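PDB 1ZJ8: probable ferredoxin-dependent nitrite reductase NirA from Mycobacterium tuberculosis, which reduces sulfite to sulfide with a siroheme and a [4Fe-4S] cluster, probably drawing electrons from ferredoxin for the synthesis of sulfur-containing amino acids and cofactors. Local coordinates for residues M106-C111 with R141-Y146; D134-S139 with G362-T367; V236-V241 with E279-V284; Q266-W271 with A312-V317. One frame throughout, in Å; residues are numbered along the deposited sequence.

Interaction 1. Residues M106-C111 with R141-Y146; sequences MMRVRC and RQNVQY. With SRM (siroheme), chain E.
M107 and Y146 form an antiparallel hydrogen-bonded pair, with Y146 N to M107 O at 2.7 Å and M107 N to Y146 O at 3.0 Å. R108 and Q145 follow as a non-hydrogen-bonded pair. Both strands belong to the first ferredoxin-like half domain and are neighbours in a five-stranded antiparallel sheet at the siroheme pocket. M106, R108, R141, N143 and Q145 all belong to that pocket.

R108 and Q145 lie side by side on the siroheme face. R108 grips Q145 OE1 side-on: R108 NE donates at 2.9 Å and R108 NH2 at 3.1 Å. The two planes are only 14° apart. NE arrives on a lone pair in the carbonyl plane, while NH2 lies nearly along the C=O axis. Two donors on one oxygen fix the rotation of the amide. Q145 NE2 is thereby turned to siroheme O1A, a weak bond. A siroheme carboxylate covers one face of the R108 guanidinium, and R108 NH1 also bonds to A171 O. The M106 chain is bent at chi2 and chi3, which curls SD and CE against the Q145 amide.

On the other face the ring of Y146 meets M107 CE at CD2 and V109 CG2 at CE2. V109 also packs on V144. The Y146 hydroxyl bonds to L124 O, in the helix 118-131 behind this face.

Beyond the paired residues, R141 reaches another siroheme carboxylate: R141 NH1 donates to siroheme O3C over 3.2 Å, at an N-H...O angle of 151°.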
# COMPACT_ATOMS: atom_id res chain seq x y z
N MET A 106 -1.25 10.74 12.79
CA MET A 106 -1.70 9.55 12.12
C MET A 106 -0.97 8.39 12.82
O MET A 106 0.24 8.46 13.06
CB MET A 106 -1.30 9.58 10.64
CG MET A 106 -1.77 8.36 9.81
SD MET A 106 -0.73 6.85 9.97
CE MET A 106 0.56 7.23 8.77
N MET A 107 -1.70 7.33 13.17
CA MET A 107 -1.07 6.13 13.70
C MET A 107 -1.42 4.90 12.84
O MET A 107 -2.58 4.67 12.53
CB MET A 107 -1.46 5.90 15.15
CG MET A 107 -0.66 4.78 15.80
SD MET A 107 -1.02 4.55 17.57
CE MET A 107 -2.63 3.80 17.51
N ARG A 108 -0.39 4.13 12.49
CA ARG A 108 -0.48 3.06 11.49
C ARG A 108 -0.27 1.72 12.16
O ARG A 108 0.79 1.46 12.73
CB ARG A 108 0.59 3.27 10.41
CG ARG A 108 0.62 2.23 9.27
CD ARG A 108 1.73 2.51 8.24
NE ARG A 108 1.46 3.72 7.45
CZ ARG A 108 2.24 4.18 6.48
NH1 ARG A 108 3.37 3.57 6.14
NH2 ARG A 108 1.91 5.28 5.83
N VAL A 109 -1.27 0.85 12.08
CA VAL A 109 -1.17 -0.46 12.68
C VAL A 109 -0.61 -1.45 11.67
O VAL A 109 -1.12 -1.56 10.55
CB VAL A 109 -2.53 -0.97 13.18
CG1 VAL A 109 -2.35 -2.29 13.92
CG2 VAL A 109 -3.19 0.07 14.09
N ARG A 110 0.44 -2.16 12.07
CA ARG A 110 1.12 -3.14 11.22
C ARG A 110 0.34 -4.46 11.16
O ARG A 110 0.13 -5.10 12.20
CB ARG A 110 2.50 -3.39 11.80
CG ARG A 110 3.42 -4.13 10.88
CD ARG A 110 4.59 -4.76 11.62
NE ARG A 110 5.40 -5.47 10.64
CZ ARG A 110 6.37 -4.92 9.92
NH1 ARG A 110 6.73 -3.65 10.12
NH2 ARG A 110 7.01 -5.64 9.02
N CYS A 111 -0.08 -4.85 9.96
CA CYS A 111 -0.86 -6.07 9.76
C CYS A 111 -0.27 -6.97 8.68
O CYS A 111 -0.88 -7.18 7.62
CB CYS A 111 -2.28 -5.72 9.36
SG CYS A 111 -3.14 -4.68 10.51
N ARG A 141 -1.75 -1.45 1.66
CA ARG A 141 -0.74 -2.43 2.06
C ARG A 141 -1.26 -3.25 3.25
O ARG A 141 -0.48 -3.73 4.05
CB ARG A 141 0.58 -1.75 2.49
CG ARG A 141 1.47 -1.21 1.39
CD ARG A 141 2.90 -0.98 1.90
NE ARG A 141 3.69 -2.23 1.99
CZ ARG A 141 4.22 -2.88 0.93
NH1 ARG A 141 4.05 -2.42 -0.30
NH2 ARG A 141 4.92 -3.98 1.11
N GLN A 142 -2.58 -3.36 3.36
CA GLN A 142 -3.28 -4.26 4.32
C GLN A 142 -3.25 -3.78 5.79
O GLN A 142 -3.62 -4.53 6.69
CB GLN A 142 -2.79 -5.72 4.19
CG GLN A 142 -2.80 -6.24 2.75
CD GLN A 142 -2.35 -7.71 2.63
OE1 GLN A 142 -1.19 -8.00 2.28
NE2 GLN A 142 -3.28 -8.64 2.91
N ASN A 143 -2.86 -2.52 6.00
CA ASN A 143 -2.95 -1.86 7.31
C ASN A 143 -4.24 -1.02 7.54
O ASN A 143 -4.99 -0.72 6.61
CB ASN A 143 -1.73 -0.94 7.49
CG ASN A 143 -0.42 -1.71 7.55
OD1 ASN A 143 -0.40 -2.86 7.98
ND2 ASN A 143 0.67 -1.06 7.11
N VAL A 144 -4.49 -0.68 8.80
CA VAL A 144 -5.40 0.39 9.13
C VAL A 144 -4.60 1.55 9.64
O VAL A 144 -3.55 1.35 10.25
CB VAL A 144 -6.40 0.05 10.22
CG1 VAL A 144 -7.49 -0.81 9.67
CG2 VAL A 144 -5.72 -0.62 11.38
N GLN A 145 -5.12 2.74 9.40
CA GLN A 145 -4.54 3.96 9.90
C GLN A 145 -5.57 4.74 10.66
O GLN A 145 -6.73 4.87 10.20
CB GLN A 145 -4.03 4.82 8.76
CG GLN A 145 -2.84 4.26 8.07
CD GLN A 145 -2.18 5.28 7.19
OE1 GLN A 145 -1.03 5.13 6.84
NE2 GLN A 145 -2.90 6.34 6.83
N TYR A 146 -5.14 5.28 11.80
CA TYR A 146 -5.97 6.13 12.66
C TYR A 146 -5.55 7.57 12.44
O TYR A 146 -4.43 7.79 12.00
CB TYR A 146 -5.72 5.78 14.12
CG TYR A 146 -6.11 4.38 14.57
CD1 TYR A 146 -7.43 3.96 14.55
CD2 TYR A 146 -5.16 3.50 15.09
CE1 TYR A 146 -7.81 2.68 15.02
CE2 TYR A 146 -5.51 2.22 15.57
CZ TYR A 146 -6.85 1.81 15.53
OH TYR A 146 -7.24 0.56 15.99
FE SRM E . 2.91 6.10 1.29
CHA SRM E . 4.53 8.90 2.38
CHB SRM E . 0.05 7.26 2.59
CHC SRM E . 1.38 3.40 0.29
CHD SRM E . 4.83 6.10 -1.58
NA SRM E . 2.44 7.66 2.45
C1A SRM E . 3.25 8.64 2.91
C2A SRM E . 2.66 9.43 4.04
CMA SRM E . 3.18 8.91 5.34
CDA SRM E . 2.84 10.91 3.85
CEA SRM E . 3.88 11.64 4.65
O3A SRM E . 5.07 11.33 4.49
O4A SRM E . 3.57 12.52 5.46
C3A SRM E . 1.22 9.12 3.86
CAA SRM E . 0.46 8.94 5.14
CBA SRM E . -0.04 10.33 5.43
CCA SRM E . -1.35 10.28 6.15
O1A SRM E . -2.20 9.43 5.80
O2A SRM E . -1.54 11.07 7.10
C4A SRM E . 1.22 7.94 2.94
NB SRM E . 1.09 5.41 1.56
C1B SRM E . 0.02 5.95 2.14
C2B SRM E . -1.16 5.03 2.28
CMB SRM E . -1.91 5.16 3.58
CDB SRM E . -2.11 5.35 1.17
CEB SRM E . -3.38 4.59 1.08
O3B SRM E . -4.50 5.11 1.28
O4B SRM E . -3.29 3.39 0.81
C3B SRM E . -0.47 3.70 2.05
CAB SRM E . 0.07 3.15 3.34
CBB SRM E . 0.22 1.66 3.29
CCB SRM E . 0.98 1.17 4.50
O1B SRM E . 0.39 0.64 5.44
O2B SRM E . 2.20 1.26 4.56
C4B SRM E . 0.73 4.16 1.27
NC SRM E . 2.99 5.07 -0.34
C1C SRM E . 2.41 3.86 -0.52
C2C SRM E . 2.65 3.31 -1.77
CDC SRM E . 2.00 2.14 -2.43
CEC SRM E . 2.48 0.76 -2.21
O3C SRM E . 3.33 0.53 -1.32
O4C SRM E . 2.00 -0.10 -2.97
C3C SRM E . 3.60 4.13 -2.29
CAC SRM E . 4.14 3.84 -3.65
CBC SRM E . 5.04 2.65 -3.88
CCC SRM E . 6.44 3.00 -3.42
O1C SRM E . 6.71 3.13 -2.20
O2C SRM E . 7.30 3.17 -4.33
C4C SRM E . 3.84 5.15 -1.40
ND SRM E . 4.60 7.06 0.72
C1D SRM E . 5.06 7.02 -0.54
C2D SRM E . 5.89 8.14 -0.76
CAD SRM E . 7.04 8.13 -1.75
CBD SRM E . 8.40 7.73 -1.27
CCD SRM E . 9.58 7.56 -2.18
O1D SRM E . 10.05 6.41 -2.29
O2D SRM E . 10.06 8.53 -2.82
C3D SRM E . 5.91 8.85 0.43
CDD SRM E . 6.97 9.83 0.83
CED SRM E . 8.34 9.41 1.33
O3D SRM E . 8.57 8.25 1.66
O4D SRM E . 9.26 10.23 1.43
C4D SRM E . 5.11 8.17 1.34

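Interaction 2. Residues D134-S139 with G362-T367. With SRM (siroheme), chain E.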
# COMPACT_ATOMS: atom_id res chain seq x y z
N ASP A 134 -13.20 8.10 15.64
CA ASP A 134 -13.85 7.08 14.79
C ASP A 134 -13.27 7.02 13.36
O ASP A 134 -13.84 6.39 12.48
CB ASP A 134 -15.38 7.26 14.76
CG ASP A 134 -16.13 5.93 14.79
OD1 ASP A 134 -15.74 5.03 15.59
OD2 ASP A 134 -17.14 5.78 14.04
N THR A 135 -12.11 7.64 13.15
CA THR A 135 -11.40 7.49 11.90
C THR A 135 -10.76 6.10 11.84
O THR A 135 -10.15 5.63 12.81
CB THR A 135 -10.28 8.57 11.73
OG1 THR A 135 -9.31 8.47 12.79
CG2 THR A 135 -10.89 9.97 11.71
N ALA A 136 -10.90 5.45 10.69
CA ALA A 136 -10.25 4.18 10.40
C ALA A 136 -10.27 3.97 8.89
O ALA A 136 -11.33 3.86 8.31
CB ALA A 136 -10.99 3.07 11.09
N ASP A 137 -9.09 3.95 8.27
CA ASP A 137 -8.99 3.79 6.81
C ASP A 137 -8.05 2.64 6.46
O ASP A 137 -6.92 2.59 6.96
CB ASP A 137 -8.50 5.08 6.16
CG ASP A 137 -9.44 6.26 6.39
OD1 ASP A 137 -10.67 6.02 6.50
OD2 ASP A 137 -8.94 7.42 6.48
N ILE A 138 -8.53 1.71 5.62
CA ILE A 138 -7.75 0.53 5.25
C ILE A 138 -6.85 0.97 4.17
O ILE A 138 -7.31 1.39 3.12
CB ILE A 138 -8.57 -0.65 4.68
CG1 ILE A 138 -9.24 -1.45 5.78
CG2 ILE A 138 -7.67 -1.64 3.92
CD1 ILE A 138 -10.60 -0.88 6.14
N SER A 139 -5.56 0.81 4.41
CA SER A 139 -4.54 1.19 3.48
C SER A 139 -4.41 0.10 2.39
O SER A 139 -4.90 -1.02 2.54
CB SER A 139 -3.25 1.33 4.28
OG SER A 139 -2.62 0.07 4.47
N GLY A 362 -11.00 2.48 0.80
CA GLY A 362 -10.51 2.11 2.13
C GLY A 362 -11.21 2.76 3.32
O GLY A 362 -10.91 2.41 4.47
N ARG A 363 -12.15 3.68 3.08
CA ARG A 363 -12.74 4.46 4.18
C ARG A 363 -13.78 3.68 4.94
O ARG A 363 -14.83 3.37 4.38
CB ARG A 363 -13.39 5.74 3.65
CG ARG A 363 -14.25 6.47 4.71
CD ARG A 363 -13.98 7.96 4.81
NE ARG A 363 -12.69 8.21 5.45
CZ ARG A 363 -12.09 9.39 5.48
NH1 ARG A 363 -12.68 10.47 4.95
NH2 ARG A 363 -10.89 9.51 6.04
N VAL A 364 -13.49 3.39 6.20
CA VAL A 364 -14.46 2.80 7.12
C VAL A 364 -14.46 3.63 8.42
O VAL A 364 -14.36 4.86 8.35
CB VAL A 364 -14.20 1.25 7.38
CG1 VAL A 364 -14.45 0.42 6.11
CG2 VAL A 364 -12.79 0.97 7.92
N SER A 365 -14.60 3.00 9.59
CA SER A 365 -14.66 3.69 10.88
C SER A 365 -14.66 2.67 12.03
O SER A 365 -14.91 1.46 11.84
CB SER A 365 -15.89 4.61 11.00
OG SER A 365 -17.14 3.92 10.91
N GLY A 366 -14.39 3.17 13.23
CA GLY A 366 -14.37 2.34 14.44
C GLY A 366 -15.68 1.60 14.52
O GLY A 366 -15.69 0.38 14.58
N THR A 367 -16.78 2.36 14.48
CA THR A 367 -18.12 1.79 14.53
C THR A 367 -18.31 0.68 13.53
O THR A 367 -18.98 -0.31 13.83
CB THR A 367 -19.21 2.83 14.23
OG1 THR A 367 -19.14 3.87 15.20
CG2 THR A 367 -20.61 2.21 14.26
FE SRM E . 2.91 6.10 1.29
CHA SRM E . 4.53 8.90 2.38
CHB SRM E . 0.05 7.26 2.59
CHC SRM E . 1.38 3.40 0.29
CHD SRM E . 4.83 6.10 -1.58
NA SRM E . 2.44 7.66 2.45
C1A SRM E . 3.25 8.64 2.91
C2A SRM E . 2.66 9.43 4.04
CMA SRM E . 3.18 8.91 5.34
CDA SRM E . 2.84 10.91 3.85
CEA SRM E . 3.88 11.64 4.65
O3A SRM E . 5.07 11.33 4.49
O4A SRM E . 3.57 12.52 5.46
C3A SRM E . 1.22 9.12 3.86
CAA SRM E . 0.46 8.94 5.14
CBA SRM E . -0.04 10.33 5.43
CCA SRM E . -1.35 10.28 6.15
O1A SRM E . -2.20 9.43 5.80
O2A SRM E . -1.54 11.07 7.10
C4A SRM E . 1.22 7.94 2.94
NB SRM E . 1.09 5.41 1.56
C1B SRM E . 0.02 5.95 2.14
C2B SRM E . -1.16 5.03 2.28
CMB SRM E . -1.91 5.16 3.58
CDB SRM E . -2.11 5.35 1.17
CEB SRM E . -3.38 4.59 1.08
O3B SRM E . -4.50 5.11 1.28
O4B SRM E . -3.29 3.39 0.81
C3B SRM E . -0.47 3.70 2.05
CAB SRM E . 0.07 3.15 3.34
CBB SRM E . 0.22 1.66 3.29
CCB SRM E . 0.98 1.17 4.50
O1B SRM E . 0.39 0.64 5.44
O2B SRM E . 2.20 1.26 4.56
C4B SRM E . 0.73 4.16 1.27
NC SRM E . 2.99 5.07 -0.34
C1C SRM E . 2.41 3.86 -0.52
C2C SRM E . 2.65 3.31 -1.77
CDC SRM E . 2.00 2.14 -2.43
CEC SRM E . 2.48 0.76 -2.21
O3C SRM E . 3.33 0.53 -1.32
O4C SRM E . 2.00 -0.10 -2.97
C3C SRM E . 3.60 4.13 -2.29
CAC SRM E . 4.14 3.84 -3.65
CBC SRM E . 5.04 2.65 -3.88
CCC SRM E . 6.44 3.00 -3.42
O1C SRM E . 6.71 3.13 -2.20
O2C SRM E . 7.30 3.17 -4.33
C4C SRM E . 3.84 5.15 -1.40
ND SRM E . 4.60 7.06 0.72
C1D SRM E . 5.06 7.02 -0.54
C2D SRM E . 5.89 8.14 -0.76
CAD SRM E . 7.04 8.13 -1.75
CBD SRM E . 8.40 7.73 -1.27
CCD SRM E . 9.58 7.56 -2.18
O1D SRM E . 10.05 6.41 -2.29
O2D SRM E . 10.06 8.53 -2.82
C3D SRM E . 5.91 8.85 0.43
CDD SRM E . 6.97 9.83 0.83
CED SRM E . 8.34 9.41 1.33
O3D SRM E . 8.57 8.25 1.66
O4D SRM E . 9.26 10.23 1.43
C4D SRM E . 5.11 8.17 1.34
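D137 and R363 meet side by side across an antiparallel strand pair that joins the two ferredoxin-like half domains. This is the closely packed part. R363 NE donates to D137 OD1 at 3.2 Å and R363 NH2 to D137 OD2 at 2.9 Å. Both bonds use the syn sides of the carboxylate, although the two planes are 37° apart. Bends at chi2 and chi3 bring the guanidinium edge alongside the carboxylate. Next to this pair, I138 N bonds to G362 O at 2.7 Å and V364 N to A136 O at 3.1 Å. Away from the salt bridge, I138 CD1 touches V364 CG2 at 3.4 Å.

The other end is nearer solvent, and some of its bonds are weak. Here D134 meets the start of helix 366-379, with S365 at its N-cap. D134 OD1 accepts from T367 N at 3.1 Å, and D134 OD2 accepts from T367 OG1 at 3.0 Å. T129 OG1 also bonds to D134 OD1. The bond from G366 N to D134 O is weak.

The carboxylate of D134 thus faces the N-terminal end of a helix, whose dipole would probably favour its negative charge. D137 is buried, and its pairing with R363 probably helps keep both ionised.

Interaction 3. Residues V236-V241 with E279-V284; sequences VAFIGV and EVWAAV
V236 opens the contact by touching W281 and V284 of a helix that packs on the strand and runs nearly antiparallel to it. The two axes are 10.1 Å apart at an angle of 160°, so only side chains bridge the gap. V236 divides its work between two methyls. V236 CG1 approaches the indole obliquely at its five-membered ring, 3.9 Å from W281 NE1. V236 CG2 meets V284 CG1 at 4.0 Å. The valine CG1 sits between its own backbone N and carbonyl carbon (chi1 64°), and this sends the two methyls to different helix residues.

A237 turns to the other side of the sheet. F238 points back to the helix and inserts the far end of its ring between V280 and W281. F238 CE1 lies at the edge of the indole, in its plane, 3.8 Å from W281 CD1. F238 CZ approaches W281 N at 3.7 Å, an oblique packing contact. V280 CG1 comes to the edge of the phenyl ring, 3.9 Å from F238 CE2. The last residues, I239 to V241, run away from the helix.

W281 extends its side chain with CG opposite the backbone N (chi1 -180°). This carries the indole over the sheet, where NE1 bonds to T221 OG1 in the neighbouring strand 219-224. The buried N-H is therefore satisfied. The ring also meets that of Y206.

No hydrogen bond joins the two segments. The arrangement is the apolar helix-on-sheet packing of an alpha/beta layer, here helix 277-291 against the mixed sheet of the first of the two domains of the nitrite and sulfite reductase 4Fe-4S family.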
# COMPACT_ATOMS: atom_id res chain seq x y z
N VAL A 236 11.07 -6.10 -2.78
CA VAL A 236 11.39 -7.53 -2.85
C VAL A 236 10.08 -8.34 -2.84
O VAL A 236 9.16 -8.03 -2.09
CB VAL A 236 12.35 -7.99 -1.69
CG1 VAL A 236 11.70 -7.83 -0.32
CG2 VAL A 236 12.80 -9.44 -1.89
N ALA A 237 10.00 -9.35 -3.69
CA ALA A 237 8.78 -10.16 -3.77
C ALA A 237 9.07 -11.66 -3.94
O ALA A 237 9.97 -12.05 -4.69
CB ALA A 237 7.90 -9.66 -4.89
N PHE A 238 8.33 -12.48 -3.20
CA PHE A 238 8.39 -13.93 -3.33
C PHE A 238 7.01 -14.40 -3.80
O PHE A 238 6.05 -14.38 -3.03
CB PHE A 238 8.76 -14.58 -2.00
CG PHE A 238 10.12 -14.20 -1.48
CD1 PHE A 238 10.33 -12.97 -0.87
CD2 PHE A 238 11.18 -15.09 -1.56
CE1 PHE A 238 11.59 -12.62 -0.36
CE2 PHE A 238 12.43 -14.76 -1.06
CZ PHE A 238 12.64 -13.52 -0.46
N ILE A 239 6.90 -14.79 -5.07
CA ILE A 239 5.61 -15.11 -5.65
C ILE A 239 5.61 -16.57 -6.09
O ILE A 239 6.52 -17.01 -6.76
CB ILE A 239 5.28 -14.16 -6.84
CG1 ILE A 239 4.58 -12.85 -6.42
CG2 ILE A 239 4.32 -14.85 -7.80
CD1 ILE A 239 4.77 -12.35 -5.02
N GLY A 240 4.58 -17.31 -5.69
CA GLY A 240 4.47 -18.76 -5.94
C GLY A 240 4.68 -19.24 -7.37
O GLY A 240 4.27 -18.57 -8.31
N VAL A 241 5.33 -20.40 -7.51
CA VAL A 241 5.41 -21.13 -8.79
C VAL A 241 5.85 -22.58 -8.62
O VAL A 241 6.65 -22.91 -7.73
CB VAL A 241 6.37 -20.48 -9.81
CG1 VAL A 241 7.85 -20.67 -9.41
CG2 VAL A 241 6.09 -21.03 -11.23
N GLU A 279 15.34 -16.65 5.13
CA GLU A 279 16.80 -16.59 4.98
C GLU A 279 17.20 -15.67 3.80
O GLU A 279 18.03 -14.75 3.90
CB GLU A 279 17.28 -18.01 4.69
CG GLU A 279 18.51 -18.48 5.39
CD GLU A 279 18.93 -19.88 4.89
OE1 GLU A 279 18.94 -20.12 3.65
OE2 GLU A 279 19.26 -20.74 5.75
N VAL A 280 16.60 -15.95 2.66
CA VAL A 280 16.88 -15.25 1.43
C VAL A 280 16.41 -13.81 1.56
O VAL A 280 17.07 -12.88 1.08
CB VAL A 280 16.18 -15.94 0.26
CG1 VAL A 280 16.30 -15.10 -1.01
CG2 VAL A 280 16.75 -17.34 0.05
N TRP A 281 15.25 -13.63 2.22
CA TRP A 281 14.71 -12.29 2.46
C TRP A 281 15.74 -11.48 3.23
O TRP A 281 16.01 -10.32 2.88
CB TRP A 281 13.40 -12.38 3.24
CG TRP A 281 12.78 -11.05 3.52
CD1 TRP A 281 11.84 -10.40 2.77
CD2 TRP A 281 13.05 -10.20 4.65
NE1 TRP A 281 11.52 -9.20 3.35
CE2 TRP A 281 12.24 -9.05 4.51
CE3 TRP A 281 13.91 -10.29 5.75
CZ2 TRP A 281 12.24 -8.01 5.44
CZ3 TRP A 281 13.90 -9.25 6.67
CH2 TRP A 281 13.07 -8.13 6.51
N ALA A 282 16.33 -12.09 4.26
CA ALA A 282 17.32 -11.41 5.09
C ALA A 282 18.53 -10.97 4.24
O ALA A 282 19.02 -9.85 4.38
CB ALA A 282 17.75 -12.30 6.23
N ALA A 283 18.97 -11.84 3.35
CA ALA A 283 20.13 -11.58 2.54
C ALA A 283 19.90 -10.42 1.57
O ALA A 283 20.79 -9.57 1.36
CB ALA A 283 20.49 -12.83 1.77
N VAL A 284 18.71 -10.36 0.98
CA VAL A 284 18.37 -9.25 0.08
C VAL A 284 18.33 -7.93 0.87
O VAL A 284 18.93 -6.92 0.46
CB VAL A 284 17.00 -9.47 -0.62
CG1 VAL A 284 16.56 -8.22 -1.35
CG2 VAL A 284 17.06 -10.67 -1.59

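Interaction 4. Residues Q266-W271 with A312-V317; sequences QRVGAW and AKFREV
V268 and R315 make the main contact between strand 266-272 and helix 311-323. V268 CG1 rests against the aliphatic part of the arginine, 3.9 Å from R315 CD. The other methyl turns to a ring: V268 CG2 lies at the edge of F314, 4.5 Å from F314 CE2. The two methyls thus meet consecutive helix residues, one each.

The guanidinium continues past the valine along the strand. A270 CB lies over one of its faces, 4.2 Å from R315 NH2. The carbonyl oxygens of V268 and G269 stand obliquely to the group. V268 O is 3.6 Å from R315 NH1, which is too far for a hydrogen bond. No hydrogen bond links the two segments.

R315 reaches this place as an extended chain. CG is opposite the backbone N (chi1 178°), and the chain stays straight to NE. Its charged end is held from outside. NE forms a salt bridge with E319 one turn further along the helix, and NH2 forms one with D329 on the edge strand 328-329. G269 has a positive phi of 89°, and its carbonyl lies near R315 NH1 without a hydrogen bond.

Further out, F314 packs on I306 and W309 of helix 302-309 and on V284 and V287 of helix 277-291. V268 packs on L252 and V254 of the adjacent strand. The helix axis crosses the strand axis at 42°, 9.2 Å away.

The chemistry is therefore divided. Apolar packing joins helix and sheet, while the arginine charge is balanced by two carboxylates that probably fix its direction.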
# COMPACT_ATOMS: atom_id res chain seq x y z
N GLN A 266 12.16 -6.78 -11.07
CA GLN A 266 12.59 -7.73 -12.10
C GLN A 266 13.01 -9.07 -11.49
O GLN A 266 13.57 -9.12 -10.40
CB GLN A 266 13.77 -7.14 -12.86
CG GLN A 266 13.66 -5.63 -13.09
CD GLN A 266 14.98 -5.04 -13.50
OE1 GLN A 266 15.51 -5.33 -14.59
NE2 GLN A 266 15.55 -4.21 -12.62
N ARG A 267 12.74 -10.15 -12.22
CA ARG A 267 13.07 -11.49 -11.79
C ARG A 267 14.56 -11.72 -11.60
O ARG A 267 15.36 -11.50 -12.50
CB ARG A 267 12.57 -12.50 -12.83
CG ARG A 267 11.08 -12.48 -13.04
CD ARG A 267 10.55 -13.79 -13.57
NE ARG A 267 11.08 -14.93 -12.80
CZ ARG A 267 11.91 -15.85 -13.28
NH1 ARG A 267 12.36 -15.80 -14.53
NH2 ARG A 267 12.33 -16.84 -12.50
N VAL A 268 14.93 -12.21 -10.43
CA VAL A 268 16.29 -12.62 -10.18
C VAL A 268 16.62 -13.91 -10.95
O VAL A 268 17.79 -14.23 -11.17
CB VAL A 268 16.51 -12.81 -8.67
CG1 VAL A 268 17.92 -13.32 -8.38
CG2 VAL A 268 16.22 -11.49 -7.92
N GLY A 269 15.57 -14.64 -11.36
CA GLY A 269 15.70 -15.90 -12.10
C GLY A 269 15.78 -17.11 -11.18
O GLY A 269 16.19 -18.20 -11.63
N ALA A 270 15.33 -16.94 -9.93
CA ALA A 270 15.57 -17.90 -8.86
C ALA A 270 14.28 -18.52 -8.34
O ALA A 270 13.23 -17.85 -8.30
CB ALA A 270 16.31 -17.22 -7.70
N TRP A 271 14.39 -19.78 -7.92
CA TRP A 271 13.32 -20.52 -7.21
C TRP A 271 13.79 -20.76 -5.78
O TRP A 271 14.92 -21.18 -5.56
CB TRP A 271 13.01 -21.85 -7.92
CG TRP A 271 11.89 -22.70 -7.32
CD1 TRP A 271 10.54 -22.60 -7.60
CD2 TRP A 271 12.02 -23.78 -6.38
NE1 TRP A 271 9.83 -23.55 -6.88
CE2 TRP A 271 10.71 -24.29 -6.13
CE3 TRP A 271 13.11 -24.37 -5.72
CZ2 TRP A 271 10.47 -25.36 -5.26
CZ3 TRP A 271 12.87 -25.45 -4.85
CH2 TRP A 271 11.56 -25.92 -4.62
N ALA A 312 22.11 -9.51 -12.85
CA ALA A 312 23.28 -10.41 -12.81
C ALA A 312 24.26 -10.02 -11.70
O ALA A 312 24.59 -10.84 -10.84
CB ALA A 312 24.01 -10.43 -14.15
N LYS A 313 24.69 -8.76 -11.72
CA LYS A 313 25.62 -8.29 -10.71
C LYS A 313 25.03 -8.44 -9.27
O LYS A 313 25.76 -8.76 -8.32
CB LYS A 313 26.05 -6.83 -10.98
CG LYS A 313 27.14 -6.36 -9.98
CD LYS A 313 27.55 -4.89 -10.09
CE LYS A 313 28.40 -4.46 -8.88
NZ LYS A 313 28.87 -3.04 -9.01
N PHE A 314 23.73 -8.19 -9.13
CA PHE A 314 23.07 -8.25 -7.82
C PHE A 314 22.98 -9.69 -7.30
O PHE A 314 23.29 -9.96 -6.14
CB PHE A 314 21.67 -7.61 -7.89
CG PHE A 314 20.84 -7.84 -6.67
CD1 PHE A 314 21.02 -7.05 -5.53
CD2 PHE A 314 19.87 -8.86 -6.65
CE1 PHE A 314 20.25 -7.27 -4.39
CE2 PHE A 314 19.11 -9.09 -5.52
CZ PHE A 314 19.29 -8.30 -4.38
N ARG A 315 22.54 -10.60 -8.16
CA ARG A 315 22.45 -12.03 -7.84
C ARG A 315 23.78 -12.55 -7.35
O ARG A 315 23.85 -13.28 -6.36
CB ARG A 315 22.00 -12.83 -9.07
CG ARG A 315 21.94 -14.35 -8.84
CD ARG A 315 21.09 -15.11 -9.88
NE ARG A 315 20.69 -16.43 -9.38
CZ ARG A 315 20.14 -17.39 -10.12
NH1 ARG A 315 19.88 -17.21 -11.41
NH2 ARG A 315 19.83 -18.56 -9.56
N GLU A 316 24.84 -12.20 -8.07
CA GLU A 316 26.21 -12.53 -7.72
C GLU A 316 26.55 -12.11 -6.29
O GLU A 316 27.05 -12.92 -5.51
CB GLU A 316 27.14 -11.80 -8.69
CG GLU A 316 28.62 -12.08 -8.50
CD GLU A 316 29.04 -13.40 -9.14
OE1 GLU A 316 30.03 -13.39 -9.92
OE2 GLU A 316 28.37 -14.44 -8.86
N VAL A 317 26.29 -10.85 -5.97
CA VAL A 317 26.63 -10.28 -4.66
C VAL A 317 25.81 -10.91 -3.55
O VAL A 317 26.29 -11.05 -2.41
CB VAL A 317 26.37 -8.74 -4.59
CG1 VAL A 317 26.40 -8.21 -3.14
CG2 VAL A 317 27.36 -7.96 -5.50

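Overall arrangement
Interactions 1 and 2 share one antiparallel sheet, with centres 10 Å apart. Strands 135-138 and 144-149 are neighbours in it, and Q145 N probably bonds to D137 O. Both contacts touch the siroheme. Their segments alternate along the chain, and interaction 1 is complete before 3 and 4 begin. Interactions 3 and 4 lie on a separate mixed sheet, with centres 11 Å apart, and meet where V284 CG1 packs on F314 CZ. Their segments also alternate. Both fall within the long excursion between 139 and 362, which interaction 2 closes. Interactions 2 and 4 are about 40 Å apart between centres. Interaction 1 lines the cofactor pocket and interaction 2 joins the half domains; the second pair packs helices on a more distant sheet.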